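Lysine cyclodeaminase (Streptomyces pristinaespiralis, PDB 5YU3) probably catalyses the NAD-dependent cyclisation of L-lysine with loss of ammonia, giving L-pipecolic acid, and also recognises L-ornithine and L-2,4-diaminobutyric acid. Local coordinates at residues A[19-24]-A[157-162]; A[64-69]-A[74-79]; A[142-147]-A[216-221]. All blocks are in the same frame, centred on the assembly; numbering follows the deposited sequence.

Interaction 1 of 3, residues A[19-24]-A[157-162]; sequences GRDELM and LSLVLP
Leu159 packs against Asp21 and Met24 where helix 20-39 meets helix 148-160. This is helix-to-helix packing. It joins an N-terminal helix to the helix that follows strand 140-144 of the parallel, Rossmann-type sheet.

The apolar part is small and rests on one leucine. CD1 of Leu159 lies 3.6 Å from CG of Met24. Leu159 is extended, with CG anti to its carbonyl carbon (chi1 -55°), and its two methyls reach across to the other helix. Met24 offers the flank of its chain rather than its end. Its chi2 of 63° and chi3 of 88° bend the thioether, and the methylene carbons do the touching. The two side chains cross obliquely.

The same leucine also touches polar atoms. Its CD1 sits 3.8 Å from the backbone O of Asp21. CD2 is 3.9 Å from OD1 of Asp21. These are van der Waals contacts. The carboxylate has its polar partner elsewhere, since OD1 is hydrogen-bonded to NE2 of His155 on helix 148-160. An alanine at Leu159 would lack CG and both methyls, and would probably leave a gap beside the methylene carbons of Met24 and both the backbone O and the carboxylate of Asp21. Met24 also packs on Leu120 of helix 115-133 and on Tyr341 of the second subunit.

Backbone bonds within each segment belong to its own helix or turn. Gly19 is the N-cap of helix 20-39. Its positive phi would press a side chain against the preceding carbonyl oxygen, which suits glycine. Its O accepts from N of Leu23 at 3.0 Å. In the other segment, O of Leu157 accepts two donors, N of Val160 at 3.1 Å and N of Leu161 at 2.9 Å.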
loop_
_atom_site.group_PDB
_atom_site.type_symbol
_atom_site.label_atom_id
_atom_site.label_comp_id
_atom_site.label_asym_id
_atom_site.label_seq_id
_atom_site.Cartn_x
_atom_site.Cartn_y
_atom_site.Cartn_z
ATOM N N GLY A 19 1.626 27.959 11.983
ATOM C CA GLY A 19 1.763 28.890 10.870
ATOM C C GLY A 19 2.413 28.241 9.666
ATOM O O GLY A 19 3.255 27.354 9.779
ATOM N N ARG A 20 2.000 28.699 8.483
ATOM C CA ARG A 20 2.498 28.103 7.238
ATOM C C ARG A 20 4.008 28.254 7.105
ATOM O O ARG A 20 4.703 27.307 6.713
ATOM C CB ARG A 20 1.815 28.730 6.031
ATOM C CG ARG A 20 0.319 28.514 5.961
ATOM C CD ARG A 20 -0.262 29.236 4.750
ATOM N NE ARG A 20 -1.726 29.231 4.746
ATOM C CZ ARG A 20 -2.465 30.086 4.051
ATOM N NH1 ARG A 20 -1.869 31.005 3.305
ATOM N NH2 ARG A 20 -3.791 30.035 4.116
ATOM N N ASP A 21 4.537 29.448 7.395
ATOM C CA ASP A 21 5.967 29.681 7.197
ATOM C C ASP A 21 6.794 28.773 8.092
ATOM O O ASP A 21 7.741 28.110 7.638
ATOM C CB ASP A 21 6.323 31.142 7.480
ATOM C CG ASP A 21 5.876 32.094 6.382
ATOM O OD1 ASP A 21 5.341 31.648 5.346
ATOM O OD2 ASP A 21 6.048 33.320 6.584
ATOM N N GLU A 22 6.457 28.736 9.380
ATOM C CA GLU A 22 7.250 27.945 10.305
ATOM C C GLU A 22 7.108 26.452 10.023
ATOM O O GLU A 22 8.092 25.703 10.102
ATOM C CB GLU A 22 6.847 28.262 11.743
ATOM C CG GLU A 22 7.376 27.235 12.725
ATOM C CD GLU A 22 8.867 27.344 12.952
ATOM O OE1 GLU A 22 9.477 28.326 12.467
ATOM O OE2 GLU A 22 9.432 26.447 13.624
ATOM N N LEU A 23 5.898 26.001 9.679
ATOM C CA LEU A 23 5.716 24.579 9.398
ATOM C C LEU A 23 6.479 24.171 8.139
ATOM O O LEU A 23 7.088 23.096 8.098
ATOM C CB LEU A 23 4.231 24.251 9.255
ATOM C CG LEU A 23 3.893 22.772 9.046
ATOM C CD1 LEU A 23 4.277 21.923 10.263
ATOM C CD2 LEU A 23 2.414 22.625 8.709
ATOM N N MET A 24 6.472 25.024 7.118
ATOM C CA MET A 24 7.259 24.738 5.921
ATOM C C MET A 24 8.751 24.724 6.240
ATOM O O MET A 24 9.478 23.838 5.781
ATOM C CB MET A 24 6.935 25.750 4.820
ATOM C CG MET A 24 7.747 25.556 3.520
ATOM S SD MET A 24 7.439 23.965 2.696
ATOM C CE MET A 24 6.048 24.352 1.657
ATOM N N LEU A 157 10.002 28.162 -2.011
ATOM C CA LEU A 157 11.136 28.855 -2.615
ATOM C C LEU A 157 11.265 30.275 -2.085
ATOM O O LEU A 157 12.386 30.770 -1.912
ATOM C CB LEU A 157 11.012 28.852 -4.142
ATOM C CG LEU A 157 11.158 27.439 -4.717
ATOM C CD1 LEU A 157 10.757 27.406 -6.190
ATOM C CD2 LEU A 157 12.572 26.914 -4.509
ATOM N N SER A 158 10.136 30.931 -1.790
ATOM C CA SER A 158 10.186 32.280 -1.231
ATOM C C SER A 158 10.812 32.309 0.159
ATOM O O SER A 158 11.255 33.378 0.595
ATOM C CB SER A 158 8.782 32.904 -1.195
ATOM O OG SER A 158 8.026 32.428 -0.078
ATOM N N LEU A 159 10.881 31.168 0.864
ATOM C CA LEU A 159 11.531 31.154 2.168
ATOM C C LEU A 159 13.030 30.947 2.081
ATOM O O LEU A 159 13.730 31.203 3.068
ATOM C CB LEU A 159 10.944 30.055 3.074
ATOM C CG LEU A 159 9.430 30.101 3.281
ATOM C CD1 LEU A 159 8.997 28.905 4.101
ATOM C CD2 LEU A 159 8.989 31.397 3.960
ATOM N N VAL A 160 13.546 30.460 0.951
ATOM C CA VAL A 160 14.970 30.170 0.843
ATOM C C VAL A 160 15.680 31.044 -0.182
ATOM O O VAL A 160 16.923 31.041 -0.214
ATOM C CB VAL A 160 15.216 28.677 0.533
ATOM C CG1 VAL A 160 14.633 27.801 1.664
ATOM C CG2 VAL A 160 14.593 28.304 -0.787
ATOM N N LEU A 161 14.946 31.779 -1.015
ATOM C CA LEU A 161 15.517 32.685 -1.999
ATOM C C LEU A 161 14.846 34.049 -1.916
ATOM O O LEU A 161 13.661 34.146 -1.580
ATOM C CB LEU A 161 15.359 32.138 -3.427
ATOM C CG LEU A 161 16.053 30.814 -3.744
ATOM C CD1 LEU A 161 15.553 30.276 -5.081
ATOM C CD2 LEU A 161 17.584 30.982 -3.703
ATOM N N PRO A 162 15.575 35.122 -2.242
ATOM C CA PRO A 162 15.021 36.484 -2.138
ATOM C C PRO A 162 14.125 36.854 -3.315
ATOM O O PRO A 162 14.350 37.843 -4.027
ATOM C CB PRO A 162 16.289 37.340 -2.060
ATOM C CG PRO A 162 17.306 36.461 -2.937
ATOM C CD PRO A 162 17.012 35.206 -2.694
#

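Interaction 2 of 3, residues A[64-69]-A[74-79]; sequences WMPHRE and ITLKTV. With PRO (proline), chain G.
Met65 and Lys77 form a hydrogen-bonded antiparallel pair in the hairpin of strands 60-69 and 73-81. N of Met65 gives to O of Lys77 at 2.8 Å. The return bond, N of Lys77 to O of Met65, is 3.0 Å. His67 and Thr75 form the next such pair. A water bridges O of His67 and OG1 of Thr75.

Lys77 also lines the pocket of the bound proline. Its chain bends at chi3 (90°), and NZ donates to O of the bound proline at 2.6 Å. Asp308 makes a salt bridge to the same NZ. The ring of His67 is held at both nitrogens. NE2 donates in the ring plane to OE2 of Glu69 at 2.9 Å, and ND1 bonds to Ser46.

Packing follows. SD of Met65 touches CG1 of Val79 at 3.9 Å, and CE of Met65 lies 3.5 Å from OXT of the proline. On the other face, CD1 of Leu76 meets CB of Pro66 at 3.7 Å.

Strands 50-54 and 94-102 flank the hairpin. Helix 305-321 packs on the face of Met65, His67 and Thr75, while Trp64, Leu76 and Thr78 face the second subunit.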
loop_
_atom_site.group_PDB
_atom_site.type_symbol
_atom_site.label_atom_id
_atom_site.label_comp_id
_atom_site.label_asym_id
_atom_site.label_seq_id
_atom_site.Cartn_x
_atom_site.Cartn_y
_atom_site.Cartn_z
ATOM N N TRP A 64 1.136 3.388 -4.171
ATOM C CA TRP A 64 1.518 3.057 -2.809
ATOM C C TRP A 64 3.015 3.292 -2.659
ATOM O O TRP A 64 3.802 2.925 -3.538
ATOM C CB TRP A 64 1.147 1.603 -2.460
ATOM C CG TRP A 64 1.537 0.594 -3.513
ATOM C CD1 TRP A 64 2.719 -0.090 -3.592
ATOM C CD2 TRP A 64 0.752 0.167 -4.632
ATOM N NE1 TRP A 64 2.716 -0.919 -4.690
ATOM C CE2 TRP A 64 1.518 -0.789 -5.339
ATOM C CE3 TRP A 64 -0.530 0.489 -5.103
ATOM C CZ2 TRP A 64 1.054 -1.415 -6.502
ATOM C CZ3 TRP A 64 -0.994 -0.152 -6.261
ATOM C CH2 TRP A 64 -0.199 -1.085 -6.940
ATOM N N MET A 65 3.400 3.926 -1.552
ATOM C CA MET A 65 4.769 4.382 -1.316
ATOM C C MET A 65 5.190 4.001 0.099
ATOM O O MET A 65 4.925 4.738 1.062
ATOM C CB MET A 65 4.882 5.894 -1.537
ATOM C CG MET A 65 4.337 6.337 -2.885
ATOM S SD MET A 65 4.281 8.122 -3.151
ATOM C CE MET A 65 5.968 8.610 -2.773
ATOM N N PRO A 66 5.862 2.860 0.266
ATOM C CA PRO A 66 6.346 2.453 1.586
ATOM C C PRO A 66 7.751 2.939 1.905
ATOM O O PRO A 66 8.606 3.096 1.030
ATOM C CB PRO A 66 6.319 0.922 1.491
ATOM C CG PRO A 66 6.593 0.709 -0.079
ATOM C CD PRO A 66 5.996 1.696 -0.699
ATOM N N HIS A 67 7.981 3.184 3.195
ATOM C CA HIS A 67 9.327 3.420 3.700
ATOM C C HIS A 67 9.467 2.822 5.091
ATOM O O HIS A 67 8.668 3.123 5.983
ATOM C CB HIS A 67 9.687 4.907 3.759
ATOM C CG HIS A 67 11.088 5.145 4.235
ATOM N ND1 HIS A 67 12.169 5.130 3.382
ATOM C CD2 HIS A 67 11.589 5.349 5.477
ATOM C CE1 HIS A 67 13.275 5.333 4.073
ATOM N NE2 HIS A 67 12.952 5.463 5.348
ATOM N N ARG A 68 10.508 2.021 5.290
ATOM C CA ARG A 68 10.708 1.318 6.549
ATOM C C ARG A 68 11.894 1.904 7.300
ATOM O O ARG A 68 12.968 2.113 6.721
ATOM C CB ARG A 68 10.919 -0.182 6.312
ATOM C CG ARG A 68 11.251 -0.954 7.598
ATOM C CD ARG A 68 11.086 -2.469 7.428
ATOM N NE ARG A 68 11.447 -3.167 8.662
ATOM C CZ ARG A 68 12.596 -3.813 8.852
ATOM N NH1 ARG A 68 13.506 -3.875 7.880
ATOM N NH2 ARG A 68 12.840 -4.396 10.020
ATOM N N GLU A 69 11.690 2.174 8.587
ATOM C CA GLU A 69 12.773 2.478 9.513
ATOM C C GLU A 69 12.969 1.259 10.406
ATOM O O GLU A 69 12.191 1.053 11.351
ATOM C CB GLU A 69 12.445 3.727 10.338
ATOM C CG GLU A 69 12.626 5.019 9.521
ATOM C CD GLU A 69 14.077 5.234 9.111
ATOM O OE1 GLU A 69 14.950 5.088 9.998
ATOM O OE2 GLU A 69 14.356 5.533 7.919
ATOM N N ILE A 74 6.998 1.564 9.967
ATOM C CA ILE A 74 6.864 1.579 8.518
ATOM C C ILE A 74 5.859 2.662 8.164
ATOM O O ILE A 74 4.785 2.739 8.771
ATOM C CB ILE A 74 6.403 0.215 7.965
ATOM C CG1 ILE A 74 7.386 -0.892 8.362
ATOM C CG2 ILE A 74 6.231 0.298 6.439
ATOM C CD1 ILE A 74 6.922 -2.283 7.991
ATOM N N THR A 75 6.212 3.508 7.204
ATOM C CA THR A 75 5.294 4.512 6.685
ATOM C C THR A 75 4.755 4.035 5.349
ATOM O O THR A 75 5.506 3.500 4.533
ATOM C CB THR A 75 6.004 5.863 6.506
ATOM O OG1 THR A 75 6.459 6.322 7.782
ATOM C CG2 THR A 75 5.059 6.899 5.899
ATOM N N LEU A 76 3.455 4.210 5.123
ATOM C CA LEU A 76 2.880 3.958 3.805
ATOM C C LEU A 76 2.033 5.149 3.389
ATOM O O LEU A 76 1.049 5.476 4.059
ATOM C CB LEU A 76 2.033 2.676 3.789
ATOM C CG LEU A 76 1.558 2.244 2.387
ATOM C CD1 LEU A 76 2.689 1.618 1.568
ATOM C CD2 LEU A 76 0.369 1.296 2.450
ATOM N N LYS A 77 2.379 5.780 2.269
ATOM C CA LYS A 77 1.480 6.758 1.684
ATOM C C LYS A 77 0.734 6.131 0.518
ATOM O O LYS A 77 1.334 5.463 -0.337
ATOM C CB LYS A 77 2.196 8.034 1.230
ATOM C CG LYS A 77 1.177 9.041 0.664
ATOM C CD LYS A 77 1.738 10.456 0.501
ATOM C CE LYS A 77 2.351 10.644 -0.881
ATOM N NZ LYS A 77 3.033 11.959 -0.993
ATOM N N THR A 78 -0.581 6.319 0.514
ATOM C CA THR A 78 -1.447 5.931 -0.584
ATOM C C THR A 78 -1.962 7.220 -1.198
ATOM O O THR A 78 -2.485 8.082 -0.481
ATOM C CB THR A 78 -2.607 5.059 -0.099
ATOM O OG1 THR A 78 -3.163 5.636 1.091
ATOM C CG2 THR A 78 -2.124 3.650 0.219
ATOM N N VAL A 79 -1.792 7.374 -2.504
ATOM C CA VAL A 79 -2.047 8.677 -3.104
ATOM C C VAL A 79 -2.482 8.497 -4.550
ATOM O O VAL A 79 -1.879 7.730 -5.309
ATOM C CB VAL A 79 -0.806 9.586 -2.986
ATOM C CG1 VAL A 79 0.439 8.890 -3.564
ATOM C CG2 VAL A 79 -1.064 10.923 -3.668
HETATM N N PRO G . 4.073 11.594 -7.152
HETATM C CA PRO G . 3.194 12.026 -5.941
HETATM C C PRO G . 3.936 11.741 -4.605
HETATM O O PRO G . 3.184 11.740 -3.614
HETATM C CB PRO G . 2.129 11.335 -6.093
HETATM C CG PRO G . 1.936 11.297 -7.697
HETATM C CD PRO G . 3.057 11.683 -8.219
HETATM O OXT PRO G . 5.203 11.570 -4.501
HETATM O O HOH W 1 8.878 5.126 8.211
#

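Interaction 3 of 3, residues A[142-147]-A[216-221]; sequences GLIGTG and GPVLPD. With NAD (nicotinamide-adenine-dinucleotide), chain F.
Ile144 meets Val218 and Leu219 at the adenine end of the NAD site. Ile144 ends strand 140-144 of the parallel sheet. Gly145 and Gly147 follow in a GxGxxA pattern, consistent with the Rossmann-type dinucleotide fold. Segment 216-221 belongs to the loop between strands 204-207 and 229-232.

The two branches of Ile144 have separate tasks. CG2 stands anti to the backbone N. It lies 3.6 Å from CG2 of Val218 and 3.5 Å from the backbone O of Val218. CG1 is anti to the carbonyl carbon (chi1 -48°), and chi2 of -74° then sets CD1; both carbons lie near CD1 of Leu219. CD1 of Leu219 is 4.2 Å from CG1 of Ile144, and these two side chains cross at about a right angle.

Val218 also divides its methyls. With chi1 at -53°, CG2 sits between the backbone N and the carbonyl carbon and faces Ile144. CG1 is anti to the carbonyl carbon and reaches the nucleotide, 3.6 Å from N6A of NAD. CG2 of Ile144 approaches C2A of NAD at 3.7 Å. Both residues lie on the same side of the adenine plane and form an apolar wall there.

Helix 195-201 packs on Ile144 and Leu219 as well. Ala148 and Gln149 give backbone N-H groups to NAD. CA of Gly147 comes within 3.3 Å of O5B of NAD, where a side chain's CB would clash.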
loop_
_atom_site.group_PDB
_atom_site.type_symbol
_atom_site.label_atom_id
_atom_site.label_comp_id
_atom_site.label_asym_id
_atom_site.label_seq_id
_atom_site.Cartn_x
_atom_site.Cartn_y
_atom_site.Cartn_z
ATOM N N GLY A 142 9.867 31.395 -12.097
ATOM C CA GLY A 142 8.921 30.998 -13.125
ATOM C C GLY A 142 8.147 29.776 -12.659
ATOM O O GLY A 142 8.719 28.874 -12.040
ATOM N N LEU A 143 6.844 29.761 -12.942
ATOM C CA LEU A 143 5.999 28.603 -12.656
ATOM C C LEU A 143 5.251 28.222 -13.918
ATOM O O LEU A 143 4.527 29.047 -14.482
ATOM C CB LEU A 143 4.999 28.885 -11.520
ATOM C CG LEU A 143 5.590 29.222 -10.149
ATOM C CD1 LEU A 143 4.480 29.629 -9.184
ATOM C CD2 LEU A 143 6.420 28.063 -9.559
ATOM N N ILE A 144 5.423 26.980 -14.370
ATOM C CA ILE A 144 4.608 26.420 -15.442
ATOM C C ILE A 144 3.684 25.391 -14.812
ATOM O O ILE A 144 4.154 24.401 -14.233
ATOM C CB ILE A 144 5.455 25.778 -16.552
ATOM C CG1 ILE A 144 6.586 26.713 -16.990
ATOM C CG2 ILE A 144 4.542 25.380 -17.720
ATOM C CD1 ILE A 144 6.113 27.850 -17.822
ATOM N N GLY A 145 2.375 25.617 -14.932
ATOM C CA GLY A 145 1.412 24.927 -14.095
ATOM C C GLY A 145 1.161 25.718 -12.821
ATOM O O GLY A 145 2.079 25.916 -12.022
ATOM N N THR A 146 -0.061 26.225 -12.652
ATOM C CA THR A 146 -0.397 26.995 -11.461
ATOM C C THR A 146 -1.567 26.333 -10.748
ATOM O O THR A 146 -2.568 26.986 -10.427
ATOM C CB THR A 146 -0.717 28.458 -11.804
ATOM O OG1 THR A 146 -1.849 28.523 -12.672
ATOM C CG2 THR A 146 0.482 29.119 -12.479
ATOM N N GLY A 147 -1.446 25.038 -10.506
ATOM C CA GLY A 147 -2.406 24.304 -9.706
ATOM C C GLY A 147 -1.973 24.223 -8.260
ATOM O O GLY A 147 -1.389 25.167 -7.706
ATOM N N GLY A 216 4.391 16.793 -23.701
ATOM C CA GLY A 216 5.431 17.745 -23.430
ATOM C C GLY A 216 6.084 18.236 -24.714
ATOM O O GLY A 216 5.764 17.773 -25.815
ATOM N N PRO A 217 7.019 19.193 -24.581
ATOM C CA PRO A 217 7.509 19.875 -23.270
ATOM C C PRO A 217 6.481 20.993 -22.901
ATOM O O PRO A 217 5.725 21.494 -23.779
ATOM C CB PRO A 217 8.668 20.333 -23.556
ATOM C CG PRO A 217 8.599 20.703 -25.122
ATOM C CD PRO A 217 7.878 19.769 -25.678
ATOM N N VAL A 218 6.442 21.349 -21.612
ATOM C CA VAL A 218 5.617 22.468 -21.161
ATOM C C VAL A 218 6.409 23.759 -21.120
ATOM O O VAL A 218 5.817 24.838 -20.966
ATOM C CB VAL A 218 5.019 22.202 -19.764
ATOM C CG1 VAL A 218 4.293 20.857 -19.742
ATOM C CG2 VAL A 218 6.111 22.262 -18.687
ATOM N N LEU A 219 7.735 23.675 -21.198
ATOM C CA LEU A 219 8.645 24.786 -21.324
ATOM C C LEU A 219 9.362 24.624 -22.656
ATOM O O LEU A 219 9.846 23.522 -22.952
ATOM C CB LEU A 219 9.663 24.789 -20.169
ATOM C CG LEU A 219 10.634 25.962 -20.013
ATOM C CD1 LEU A 219 9.916 27.191 -19.443
ATOM C CD2 LEU A 219 11.792 25.548 -19.108
ATOM N N PRO A 220 9.416 25.653 -23.497
ATOM C CA PRO A 220 9.995 25.486 -24.834
ATOM C C PRO A 220 11.512 25.468 -24.817
ATOM O O PRO A 220 12.161 26.064 -23.954
ATOM C CB PRO A 220 9.464 26.701 -25.597
ATOM C CG PRO A 220 9.175 27.744 -24.408
ATOM C CD PRO A 220 8.851 27.045 -23.351
ATOM N N ASP A 221 12.073 24.763 -25.804
ATOM C CA ASP A 221 13.521 24.684 -26.000
ATOM C C ASP A 221 13.972 25.983 -26.651
ATOM O O ASP A 221 14.036 26.105 -27.876
ATOM C CB ASP A 221 13.889 23.479 -26.859
ATOM C CG ASP A 221 15.396 23.302 -27.016
ATOM O OD1 ASP A 221 16.179 24.047 -26.376
ATOM O OD2 ASP A 221 15.793 22.407 -27.788
HETATM P PA NAD F . -3.168 20.276 -10.296
HETATM O O1A NAD F . -4.212 19.591 -11.122
HETATM O O2A NAD F . -3.569 21.021 -9.038
HETATM O O5B NAD F . -2.430 21.364 -11.224
HETATM C C5B NAD F . -1.844 20.963 -12.469
HETATM C C4B NAD F . -1.959 22.159 -13.402
HETATM O O4B NAD F . -1.237 21.888 -14.606
HETATM C C3B NAD F . -3.409 22.411 -13.826
HETATM O O3B NAD F . -3.815 23.742 -13.437
HETATM C C2B NAD F . -3.380 22.261 -15.338
HETATM O O2B NAD F . -4.238 23.165 -16.028
HETATM C C1B NAD F . -1.931 22.563 -15.649
HETATM N N9A NAD F . -1.415 22.074 -16.945
HETATM C C8A NAD F . -1.719 20.928 -17.597
HETATM N N7A NAD F . -1.001 20.840 -18.762
HETATM C C5A NAD F . -0.228 21.950 -18.839
HETATM C C6A NAD F . 0.757 22.515 -19.780
HETATM N N6A NAD F . 1.093 21.855 -20.914
HETATM N N1A NAD F . 1.330 23.696 -19.456
HETATM C C2A NAD F . 1.030 24.385 -18.339
HETATM N N3A NAD F . 0.131 23.942 -17.444
HETATM C C4A NAD F . -0.507 22.755 -17.640
HETATM O O3 NAD F . -2.052 19.156 -9.921
HETATM P PN NAD F . -0.827 19.310 -8.903
HETATM O O1N NAD F . -0.313 20.729 -8.978
HETATM O O2N NAD F . -1.249 18.720 -7.574
HETATM O O5D NAD F . 0.258 18.293 -9.528
HETATM C C5D NAD F . 0.987 18.652 -10.702
HETATM C C4D NAD F . 2.001 17.550 -11.009
HETATM O O4D NAD F . 2.883 17.376 -9.900
HETATM C C3D NAD F . 1.332 16.203 -11.223
HETATM O O3D NAD F . 2.049 15.490 -12.255
HETATM C C2D NAD F . 1.560 15.490 -9.909
HETATM O O2D NAD F . 1.462 14.063 -10.018
HETATM C C1D NAD F . 2.956 15.984 -9.588
HETATM N N1N NAD F . 3.372 15.814 -8.201
HETATM C C2N NAD F . 4.670 15.580 -7.966
HETATM C C3N NAD F . 5.141 15.404 -6.672
HETATM C C7N NAD F . 6.600 15.164 -6.464
HETATM O O7N NAD F . 7.007 14.781 -5.386
HETATM N N7N NAD F . 7.439 15.426 -7.480
HETATM C C4N NAD F . 4.260 15.511 -5.592
HETATM C C5N NAD F . 2.922 15.785 -5.871
HETATM C C6N NAD F . 2.495 15.944 -7.190
#

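From the N terminus, interaction 1 starts first, at 19-24, and closes only at 157-162. Its long loop contains the whole of interaction 2, a short hairpin closure between 64-69 and 74-79. Interaction 3 opens at 142-147, before interaction 1 has closed, and ends at 216-221. Interactions 1 and 3 therefore cross, while 2 and 3 follow in series. Interaction 1 ties an N-terminal helix to the nucleotide-binding part. Interaction 2 belongs to the mixed sheet and the proline pocket, and interaction 3 to the adenine end of the NAD site. The centres of 2 and 3 are about 29 Å apart, on opposite sides of the chain's centre. Interactions 1 and 2 both touch the second subunit.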